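Long-range contacts in putative polyketide cyclase (Acidithiobacillus ferrooxidans, PDB 3F9S), which is of unproven function but probably acts as a polyketide cyclase or a related small-molecule enzyme of the SnoaL-like type: residues 82-93 with 107-118; 94-104 with 135-143. One frame throughout, in Å; residues are numbered along the deposited sequence.

Contact 1: residues 82-93 with 107-118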
loop_
_atom_site.group_PDB
_atom_site.type_symbol
_atom_site.label_atom_id
_atom_site.label_comp_id
_atom_site.label_asym_id
_atom_site.label_seq_id
_atom_site.Cartn_x
_atom_site.Cartn_y
_atom_site.Cartn_z
ATOM N N ASP A 82 7.052 13.789 -9.926
ATOM C CA ASP A 82 5.816 14.467 -9.526
ATOM C C ASP A 82 5.030 13.793 -8.409
ATOM O O ASP A 82 3.873 14.156 -8.166
ATOM C CB ASP A 82 4.904 14.662 -10.766
ATOM C CG ASP A 82 4.315 13.354 -11.346
ATOM O OD1 ASP A 82 4.748 12.228 -11.003
ATOM O OD2 ASP A 82 3.414 13.456 -12.210
ATOM N N ALA A 83 5.651 12.836 -7.727
ATOM C CA ALA A 83 4.971 12.056 -6.712
ATOM C C ALA A 83 5.758 11.991 -5.424
ATOM O O ALA A 83 6.980 12.086 -5.417
ATOM C CB ALA A 83 4.710 10.661 -7.212
ATOM N N VAL A 84 5.016 11.841 -4.337
ATOM C CA VAL A 84 5.592 11.557 -3.043
ATOM C C VAL A 84 4.749 10.428 -2.482
ATOM O O VAL A 84 3.548 10.564 -2.343
ATOM C CB VAL A 84 5.612 12.723 -2.081
ATOM C CG1 VAL A 84 6.313 12.296 -0.769
ATOM C CG2 VAL A 84 6.354 13.919 -2.718
ATOM N N VAL A 85 5.401 9.319 -2.195
ATOM C CA VAL A 85 4.744 8.187 -1.562
ATOM C C VAL A 85 4.864 8.385 -0.059
ATOM O O VAL A 85 5.960 8.666 0.436
ATOM C CB VAL A 85 5.368 6.856 -1.933
ATOM C CG1 VAL A 85 4.529 5.717 -1.300
ATOM C CG2 VAL A 85 5.445 6.652 -3.457
HETATM N N MSE A 86 3.749 8.240 0.660
HETATM C CA MSE A 86 3.705 8.362 2.090
HETATM C C MSE A 86 3.290 7.002 2.617
HETATM O O MSE A 86 2.283 6.457 2.173
HETATM C CB MSE A 86 2.635 9.380 2.485
HETATM C CG MSE A 86 2.558 9.673 3.943
HETATM SE SE MSE A 86 0.949 10.825 4.006
HETATM C CE MSE A 86 -0.481 9.654 4.118
ATOM N N THR A 87 4.095 6.437 3.486
ATOM C CA THR A 87 3.713 5.236 4.217
ATOM C C THR A 87 3.287 5.767 5.559
ATOM O O THR A 87 3.832 6.750 6.058
ATOM C CB THR A 87 4.838 4.231 4.333
ATOM O OG1 THR A 87 5.998 4.865 4.853
ATOM C CG2 THR A 87 5.146 3.639 2.958
ATOM N N TRP A 88 2.314 5.086 6.165
ATOM C CA TRP A 88 1.737 5.559 7.395
ATOM C C TRP A 88 1.078 4.473 8.203
ATOM O O TRP A 88 0.730 3.413 7.685
ATOM C CB TRP A 88 0.705 6.649 7.109
ATOM C CG TRP A 88 -0.234 6.345 5.981
ATOM C CD1 TRP A 88 -0.064 6.682 4.711
ATOM C CD2 TRP A 88 -1.487 5.664 6.058
ATOM N NE1 TRP A 88 -1.105 6.252 3.937
ATOM C CE2 TRP A 88 -2.010 5.614 4.739
ATOM C CE3 TRP A 88 -2.200 5.065 7.090
ATOM C CZ2 TRP A 88 -3.233 5.042 4.439
ATOM C CZ3 TRP A 88 -3.428 4.468 6.802
ATOM C CH2 TRP A 88 -3.930 4.455 5.474
ATOM N N LEU A 89 0.992 4.768 9.492
ATOM C CA LEU A 89 0.240 4.009 10.452
ATOM C C LEU A 89 -0.933 4.913 10.743
ATOM O O LEU A 89 -0.919 6.116 10.469
ATOM C CB LEU A 89 1.054 3.770 11.703
ATOM C CG LEU A 89 2.346 3.017 11.423
ATOM C CD1 LEU A 89 3.085 2.851 12.729
ATOM C CD2 LEU A 89 2.170 1.682 10.726
ATOM N N TRP A 90 -1.951 4.315 11.330
ATOM C CA TRP A 90 -3.192 4.998 11.564
ATOM C C TRP A 90 -3.813 4.403 12.779
ATOM O O TRP A 90 -3.689 3.197 13.019
ATOM C CB TRP A 90 -4.037 4.708 10.350
ATOM C CG TRP A 90 -5.389 5.247 10.301
ATOM C CD1 TRP A 90 -5.753 6.414 9.739
ATOM C CD2 TRP A 90 -6.588 4.610 10.739
ATOM N NE1 TRP A 90 -7.099 6.564 9.787
ATOM C CE2 TRP A 90 -7.649 5.468 10.399
ATOM C CE3 TRP A 90 -6.875 3.381 11.351
ATOM C CZ2 TRP A 90 -8.969 5.150 10.667
ATOM C CZ3 TRP A 90 -8.185 3.065 11.625
ATOM C CH2 TRP A 90 -9.221 3.952 11.303
ATOM N N THR A 91 -4.415 5.263 13.586
ATOM C CA THR A 91 -5.088 4.830 14.773
ATOM C C THR A 91 -6.379 5.607 14.834
ATOM O O THR A 91 -6.432 6.745 14.387
ATOM C CB THR A 91 -4.249 5.118 16.027
ATOM O OG1 THR A 91 -4.014 6.525 16.124
ATOM C CG2 THR A 91 -2.904 4.384 15.945
ATOM N N ALA A 92 -7.404 4.961 15.351
ATOM C CA ALA A 92 -8.713 5.583 15.538
ATOM C C ALA A 92 -9.439 4.755 16.569
ATOM O O ALA A 92 -9.123 3.586 16.755
ATOM C CB ALA A 92 -9.464 5.589 14.238
ATOM N N THR A 93 -10.361 5.394 17.271
ATOM C CA THR A 93 -11.190 4.745 18.273
ATOM C C THR A 93 -12.418 4.262 17.531
ATOM O O THR A 93 -12.947 4.993 16.688
ATOM C CB THR A 93 -11.645 5.748 19.347
ATOM O OG1 THR A 93 -10.495 6.396 19.894
ATOM C CG2 THR A 93 -12.390 5.052 20.452
ATOM N N GLN A 107 -9.268 0.804 20.310
ATOM C CA GLN A 107 -8.346 1.360 19.313
ATOM C C GLN A 107 -8.254 0.434 18.103
ATOM O O GLN A 107 -8.050 -0.771 18.252
ATOM C CB GLN A 107 -6.940 1.574 19.896
ATOM C CG GLN A 107 -6.728 2.946 20.528
ATOM C CD GLN A 107 -6.121 3.943 19.560
ATOM O OE1 GLN A 107 -4.989 3.750 19.105
ATOM N NE2 GLN A 107 -6.840 5.032 19.275
ATOM N N ILE A 108 -8.437 1.009 16.919
ATOM C CA ILE A 108 -8.282 0.302 15.656
ATOM C C ILE A 108 -6.973 0.836 15.088
ATOM O O ILE A 108 -6.734 2.048 15.110
ATOM C CB ILE A 108 -9.445 0.582 14.676
ATOM C CG1 ILE A 108 -10.779 0.138 15.274
ATOM C CG2 ILE A 108 -9.224 -0.136 13.341
ATOM C CD1 ILE A 108 -10.892 -1.349 15.601
ATOM N N LYS A 109 -6.138 -0.072 14.590
ATOM C CA LYS A 109 -4.853 0.269 14.000
ATOM C C LYS A 109 -4.822 -0.178 12.548
ATOM O O LYS A 109 -5.330 -1.241 12.202
ATOM C CB LYS A 109 -3.709 -0.379 14.756
ATOM C CG LYS A 109 -3.530 0.195 16.145
ATOM C CD LYS A 109 -2.116 -0.069 16.669
ATOM C CE LYS A 109 -1.779 0.821 17.871
ATOM N NZ LYS A 109 -0.298 0.963 18.063
HETATM N N MSE A 110 -4.235 0.647 11.701
HETATM C CA MSE A 110 -4.140 0.321 10.285
HETATM C C MSE A 110 -2.842 0.913 9.794
HETATM O O MSE A 110 -2.240 1.741 10.470
HETATM C CB MSE A 110 -5.325 0.930 9.521
HETATM C CG MSE A 110 -5.339 0.590 8.057
HETATM SE SE MSE A 110 -6.913 1.149 7.249
HETATM C CE MSE A 110 -6.656 2.851 7.087
ATOM N N SER A 111 -2.382 0.428 8.655
ATOM C CA SER A 111 -1.218 0.988 7.992
ATOM C C SER A 111 -1.557 1.107 6.550
ATOM O O SER A 111 -2.468 0.455 6.056
ATOM C CB SER A 111 0.028 0.132 8.180
ATOM O OG SER A 111 -0.203 -1.186 7.751
ATOM N N GLY A 112 -0.839 1.987 5.874
ATOM C CA GLY A 112 -1.098 2.173 4.489
ATOM C C GLY A 112 0.037 2.862 3.791
ATOM O O GLY A 112 0.998 3.302 4.401
ATOM N N ALA A 113 -0.090 2.858 2.477
ATOM C CA ALA A 113 0.854 3.516 1.606
ATOM C C ALA A 113 0.043 4.284 0.587
ATOM O O ALA A 113 -0.910 3.751 0.023
ATOM C CB ALA A 113 1.771 2.505 0.985
ATOM N N THR A 114 0.438 5.525 0.333
ATOM C CA THR A 114 -0.297 6.381 -0.551
ATOM C C THR A 114 0.671 7.144 -1.393
ATOM O O THR A 114 1.490 7.855 -0.848
ATOM C CB THR A 114 -1.089 7.374 0.255
ATOM O OG1 THR A 114 -1.853 6.654 1.212
ATOM C CG2 THR A 114 -2.023 8.150 -0.652
ATOM N N VAL A 115 0.578 6.946 -2.695
ATOM C CA VAL A 115 1.342 7.730 -3.655
ATOM C C VAL A 115 0.497 8.970 -3.856
ATOM O O VAL A 115 -0.680 8.871 -4.217
ATOM C CB VAL A 115 1.487 7.055 -5.010
ATOM C CG1 VAL A 115 2.374 7.930 -5.902
ATOM C CG2 VAL A 115 2.101 5.642 -4.839
ATOM N N TYR A 116 1.098 10.126 -3.643
ATOM C CA TYR A 116 0.437 11.397 -3.864
ATOM C C TYR A 116 1.098 12.021 -5.042
ATOM O O TYR A 116 2.312 12.047 -5.089
ATOM C CB TYR A 116 0.586 12.326 -2.668
ATOM C CG TYR A 116 -0.510 12.139 -1.692
ATOM C CD1 TYR A 116 -1.792 12.604 -2.011
ATOM C CD2 TYR A 116 -0.311 11.504 -0.480
ATOM C CE1 TYR A 116 -2.834 12.449 -1.155
ATOM C CE2 TYR A 116 -1.365 11.335 0.403
ATOM C CZ TYR A 116 -2.624 11.806 0.049
ATOM O OH TYR A 116 -3.695 11.689 0.887
ATOM N N TYR A 117 0.282 12.482 -5.982
ATOM C CA TYR A 117 0.758 13.145 -7.168
ATOM C C TYR A 117 0.553 14.620 -6.970
ATOM O O TYR A 117 -0.494 15.043 -6.463
ATOM C CB TYR A 117 -0.008 12.633 -8.382
ATOM C CG TYR A 117 0.408 11.234 -8.687
ATOM C CD1 TYR A 117 1.585 11.018 -9.394
ATOM C CD2 TYR A 117 -0.318 10.121 -8.228
ATOM C CE1 TYR A 117 2.024 9.746 -9.684
ATOM C CE2 TYR A 117 0.129 8.819 -8.523
ATOM C CZ TYR A 117 1.296 8.659 -9.243
ATOM O OH TYR A 117 1.805 7.432 -9.599
ATOM N N PHE A 118 1.525 15.384 -7.467
ATOM C CA PHE A 118 1.564 16.814 -7.291
ATOM C C PHE A 118 1.541 17.577 -8.583
ATOM O O PHE A 118 1.979 17.098 -9.625
ATOM C CB PHE A 118 2.853 17.223 -6.599
ATOM C CG PHE A 118 2.876 16.936 -5.157
ATOM C CD1 PHE A 118 3.120 15.639 -4.701
ATOM C CD2 PHE A 118 2.702 17.965 -4.232
ATOM C CE1 PHE A 118 3.170 15.380 -3.345
ATOM C CE2 PHE A 118 2.752 17.710 -2.886
ATOM C CZ PHE A 118 2.990 16.413 -2.442
#
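A83 to T93 pairs with Q107 to Y117 in continuous antiparallel register, the strand axes running at 160°, with non-hydrogen-bonded pairs such as V85–V115 alternating with hydrogen-bonded ones such as V84–Y116. W88 lies flat across its neighbour: its chi1 of 45° sets CG between the backbone N and carbonyl carbon and swings the indole over G112, whose CA sits 3.5 Å from the centroid of the six-membered ring. A CB on G112 would collide with W88 CZ2, which explains the fit of glycine here. NE1 of W88 donates to OG1 of T114 at 2.9 Å, the acceptor almost in the indole plane, and T114 OG1 is also hydrogen-bonded to Q128 OE1. Were W88 replaced by an alanine, G112 would probably lose its cover and T114 OG1 the indole N-H as a partner. The selenomethionine M110 bridges both indoles, its CE 3.6 Å from W88 CH2 and over the W90 five-membered ring, with SE more distantly above the six-membered one, a Met-aromatic contact. On the opposite face V85 CG2 packs against V115 CG2. The pair lies between strands 71-80 and 122-130 in the curved NTF2-like sheet; helix 8-21 touches V84, M86 and Y116, while the second subunit packs on V85, A113 and Y117.

Contact 2: residues 94-104 with 135-143; sequences HKEDIPGFPST and VYQQLRQAA
L139 projects from helix 132-142 into a hollow formed by H94, I98 and F101, a loop-on-helix contact at the far end of the NTF2-like domain, where the loop between strands 83-93 and 107-118 folds against the C-terminal helix. Its two methyls divide the hollow. L139 CD2 sits over the centre of the imidazole, 3.5 Å from the H94 ring centroid and 7° off the normal, a CH-pi contact; L139 CD1 meets I98 CD1 tip to tip at 3.5 Å. Nearer the backbone, L139 CB lies over the F101 face, offset toward the rim.

F101 is the loop's main bump and the loop residue most buried by the helix. It closes a type II turn from I98, G100 taking the positive phi, and its ring enters the notch between R140 and A143. A143 CB lies at the ring edge, 3.6 Å from F101 CD1, and F101 CZ reaches over one face of the R140 guanidinium, the planes 38° apart. Y136 covers the other guanidinium face. A shallower fit brings A142 CB to T104 OG1, at 3.7 Å.

No hydrogen bond crosses between the segments; the loop holds its own shape. ND1 of H94 pairs with T104 OG1 at 2.8 Å, and its NE2 donates to F101 O, which I98 N approaches from the opposite face of the carbonyl plane, both bonds gripping a single oxygen.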
loop_
_atom_site.group_PDB
_atom_site.type_symbol
_atom_site.label_atom_id
_atom_site.label_comp_id
_atom_site.label_asym_id
_atom_site.label_seq_id
_atom_site.Cartn_x
_atom_site.Cartn_y
_atom_site.Cartn_z
ATOM N N HIS A 94 -12.867 3.052 17.845
ATOM C CA HIS A 94 -14.067 2.485 17.232
ATOM C C HIS A 94 -15.244 3.000 18.062
ATOM O O HIS A 94 -15.782 2.273 18.898
ATOM C CB HIS A 94 -13.969 0.953 17.200
ATOM C CG HIS A 94 -15.160 0.274 16.605
ATOM N ND1 HIS A 94 -15.585 -0.968 17.024
ATOM C CD2 HIS A 94 -16.047 0.682 15.667
ATOM C CE1 HIS A 94 -16.662 -1.312 16.340
ATOM N NE2 HIS A 94 -16.964 -0.329 15.512
ATOM N N LYS A 95 -15.620 4.259 17.827
ATOM C CA LYS A 95 -16.696 4.924 18.589
ATOM C C LYS A 95 -17.945 5.345 17.797
ATOM O O LYS A 95 -18.923 5.813 18.398
ATOM C CB LYS A 95 -16.130 6.084 19.414
ATOM C CG LYS A 95 -15.548 7.236 18.630
ATOM C CD LYS A 95 -14.958 8.252 19.600
ATOM C CE LYS A 95 -14.597 9.538 18.899
ATOM N NZ LYS A 95 -13.666 9.290 17.772
ATOM N N GLU A 96 -17.915 5.177 16.476
ATOM C CA GLU A 96 -19.076 5.380 15.615
ATOM C C GLU A 96 -19.540 3.995 15.180
ATOM O O GLU A 96 -18.721 3.080 15.017
ATOM C CB GLU A 96 -18.727 6.228 14.390
ATOM C CG GLU A 96 -18.491 7.702 14.708
ATOM C CD GLU A 96 -19.757 8.505 15.001
ATOM O OE1 GLU A 96 -20.889 7.979 14.884
ATOM O OE2 GLU A 96 -19.611 9.698 15.341
ATOM N N ASP A 97 -20.854 3.843 15.014
ATOM C CA ASP A 97 -21.430 2.598 14.517
ATOM C C ASP A 97 -21.140 2.508 13.015
ATOM O O ASP A 97 -21.395 3.459 12.269
ATOM C CB ASP A 97 -22.945 2.521 14.769
ATOM C CG ASP A 97 -23.308 2.438 16.252
ATOM O OD1 ASP A 97 -22.446 2.129 17.101
ATOM O OD2 ASP A 97 -24.494 2.671 16.576
ATOM N N ILE A 98 -20.571 1.377 12.601
ATOM C CA ILE A 98 -20.250 1.084 11.197
ATOM C C ILE A 98 -21.020 -0.194 10.818
ATOM O O ILE A 98 -21.493 -0.895 11.725
ATOM C CB ILE A 98 -18.707 1.012 10.935
ATOM C CG1 ILE A 98 -17.977 0.116 11.940
ATOM C CG2 ILE A 98 -18.097 2.414 10.996
ATOM C CD1 ILE A 98 -16.497 -0.025 11.651
ATOM N N PRO A 99 -21.199 -0.477 9.504
ATOM C CA PRO A 99 -21.962 -1.668 9.079
ATOM C C PRO A 99 -21.560 -2.990 9.765
ATOM O O PRO A 99 -20.449 -3.490 9.568
ATOM C CB PRO A 99 -21.715 -1.717 7.563
ATOM C CG PRO A 99 -21.502 -0.297 7.186
ATOM C CD PRO A 99 -20.733 0.295 8.331
ATOM N N GLY A 100 -22.452 -3.486 10.625
ATOM C CA GLY A 100 -22.250 -4.727 11.380
ATOM C C GLY A 100 -21.479 -4.647 12.691
ATOM O O GLY A 100 -21.561 -5.581 13.498
ATOM N N PHE A 101 -20.742 -3.552 12.908
ATOM C CA PHE A 101 -19.888 -3.363 14.094
ATOM C C PHE A 101 -20.170 -2.045 14.799
ATOM O O PHE A 101 -19.575 -1.019 14.453
ATOM C CB PHE A 101 -18.412 -3.524 13.709
ATOM C CG PHE A 101 -18.139 -4.880 13.178
ATOM C CD1 PHE A 101 -17.964 -5.940 14.061
ATOM C CD2 PHE A 101 -18.229 -5.133 11.813
ATOM C CE1 PHE A 101 -17.797 -7.229 13.590
ATOM C CE2 PHE A 101 -18.068 -6.415 11.328
ATOM C CZ PHE A 101 -17.859 -7.464 12.223
ATOM N N PRO A 102 -21.138 -2.057 15.737
ATOM C CA PRO A 102 -21.389 -0.852 16.516
ATOM C C PRO A 102 -20.218 -0.486 17.448
ATOM O O PRO A 102 -19.462 -1.367 17.878
ATOM C CB PRO A 102 -22.656 -1.200 17.316
ATOM C CG PRO A 102 -23.278 -2.337 16.576
ATOM C CD PRO A 102 -22.105 -3.117 16.088
ATOM N N SER A 103 -20.092 0.818 17.699
ATOM C CA SER A 103 -19.100 1.451 18.586
ATOM C C SER A 103 -18.666 0.646 19.819
ATOM O O SER A 103 -19.458 0.469 20.745
ATOM C CB SER A 103 -19.694 2.778 19.089
ATOM O OG SER A 103 -20.916 2.565 19.787
ATOM N N THR A 104 -17.426 0.157 19.811
ATOM C CA THR A 104 -16.839 -0.587 20.937
ATOM C C THR A 104 -15.850 0.236 21.779
ATOM O O THR A 104 -15.409 -0.229 22.833
ATOM C CB THR A 104 -16.098 -1.860 20.452
ATOM O OG1 THR A 104 -14.957 -1.499 19.659
ATOM C CG2 THR A 104 -17.039 -2.758 19.648
ATOM N N VAL A 135 -7.989 -4.093 9.809
ATOM C CA VAL A 135 -9.114 -3.413 10.481
ATOM C C VAL A 135 -10.320 -4.353 10.608
ATOM O O VAL A 135 -10.881 -4.496 11.692
ATOM C CB VAL A 135 -9.512 -2.098 9.747
ATOM C CG1 VAL A 135 -10.717 -1.418 10.398
ATOM C CG2 VAL A 135 -8.359 -1.152 9.751
ATOM N N TYR A 136 -10.685 -4.992 9.498
ATOM C CA TYR A 136 -11.793 -5.960 9.409
ATOM C C TYR A 136 -11.637 -7.025 10.494
ATOM O O TYR A 136 -12.574 -7.274 11.255
ATOM C CB TYR A 136 -11.797 -6.545 7.983
ATOM C CG TYR A 136 -12.810 -7.610 7.650
ATOM C CD1 TYR A 136 -12.588 -8.944 8.004
ATOM C CD2 TYR A 136 -13.940 -7.307 6.883
ATOM C CE1 TYR A 136 -13.500 -9.940 7.665
ATOM C CE2 TYR A 136 -14.854 -8.298 6.533
ATOM C CZ TYR A 136 -14.620 -9.612 6.919
ATOM O OH TYR A 136 -15.546 -10.575 6.592
ATOM N N GLN A 137 -10.437 -7.593 10.597
ATOM C CA GLN A 137 -10.093 -8.583 11.626
ATOM C C GLN A 137 -10.200 -8.053 13.060
ATOM O O GLN A 137 -10.723 -8.743 13.944
ATOM C CB GLN A 137 -8.669 -9.103 11.408
ATOM C CG GLN A 137 -8.533 -10.025 10.205
ATOM C CD GLN A 137 -7.087 -10.369 9.898
ATOM O OE1 GLN A 137 -6.164 -9.735 10.402
ATOM N NE2 GLN A 137 -6.885 -11.375 9.056
ATOM N N GLN A 138 -9.675 -6.851 13.285
ATOM C CA GLN A 138 -9.736 -6.196 14.599
ATOM C C GLN A 138 -11.171 -5.906 15.038
ATOM O O GLN A 138 -11.492 -6.057 16.222
ATOM C CB GLN A 138 -8.951 -4.891 14.605
ATOM C CG GLN A 138 -7.450 -5.047 14.484
ATOM C CD GLN A 138 -6.823 -3.710 14.170
ATOM O OE1 GLN A 138 -7.025 -2.744 14.905
ATOM N NE2 GLN A 138 -6.078 -3.634 13.079
ATOM N N LEU A 139 -12.011 -5.481 14.097
ATOM C CA LEU A 139 -13.439 -5.267 14.364
ATOM C C LEU A 139 -14.131 -6.580 14.726
ATOM O O LEU A 139 -15.048 -6.563 15.551
ATOM C CB LEU A 139 -14.142 -4.617 13.168
ATOM C CG LEU A 139 -13.756 -3.177 12.838
ATOM C CD1 LEU A 139 -14.306 -2.801 11.479
ATOM C CD2 LEU A 139 -14.229 -2.201 13.910
ATOM N N ARG A 140 -13.692 -7.694 14.123
ATOM C CA ARG A 140 -14.197 -9.032 14.460
ATOM C C ARG A 140 -13.858 -9.377 15.900
ATOM O O ARG A 140 -14.742 -9.843 16.626
ATOM C CB ARG A 140 -13.684 -10.166 13.534
ATOM C CG ARG A 140 -14.035 -10.120 12.017
ATOM C CD ARG A 140 -15.446 -9.660 11.846
ATOM N NE ARG A 140 -16.150 -9.874 10.577
ATOM C CZ ARG A 140 -16.356 -8.984 9.598
ATOM N NH1 ARG A 140 -15.819 -7.757 9.605
ATOM N NH2 ARG A 140 -17.101 -9.354 8.552
ATOM N N GLN A 141 -12.608 -9.149 16.310
ATOM C CA GLN A 141 -12.196 -9.396 17.704
ATOM C C GLN A 141 -12.862 -8.459 18.725
ATOM O O GLN A 141 -13.073 -8.865 19.867
ATOM C CB GLN A 141 -10.670 -9.413 17.864
ATOM C CG GLN A 141 -10.050 -10.713 17.365
ATOM C CD GLN A 141 -8.552 -10.794 17.588
ATOM O OE1 GLN A 141 -7.825 -9.813 17.391
ATOM N NE2 GLN A 141 -8.073 -11.978 17.966
ATOM N N ALA A 142 -13.207 -7.239 18.303
ATOM C CA ALA A 142 -13.910 -6.264 19.150
ATOM C C ALA A 142 -15.323 -6.738 19.507
ATOM O O ALA A 142 -15.649 -6.877 20.689
ATOM C CB ALA A 142 -13.981 -4.902 18.461
ATOM N N ALA A 143 -16.141 -6.987 18.483
ATOM C CA ALA A 143 -17.523 -7.442 18.661
ATOM C C ALA A 143 -17.562 -8.900 19.096
ATOM O O ALA A 143 -18.382 -9.280 19.930
ATOM C CB ALA A 143 -18.323 -7.259 17.378
#

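From the N terminus the chain reaches strand 83-93 after helix 8-21, the short strands 36-40 and 50-51, helix 53-66 and strand 71-80, then runs into the 94-104 loop and returns as strand 107-118; contact 1 closes this hairpin. Strand 122-130 follows, and helix 132-142 comes back to the hairpin's far end, where contact 2 closes a longer excursion. The segments alternate along the sequence, so the two closures cross, not nest: the helix of contact 2 packs on the loop enclosed by contact 1. Their centres lie 21 Å apart, yet they meet where Q138 NE2 probably bonds K109 O at 2.7 Å and V135 packs on I108 and M110, tying sheet, loop and C-terminal helix together.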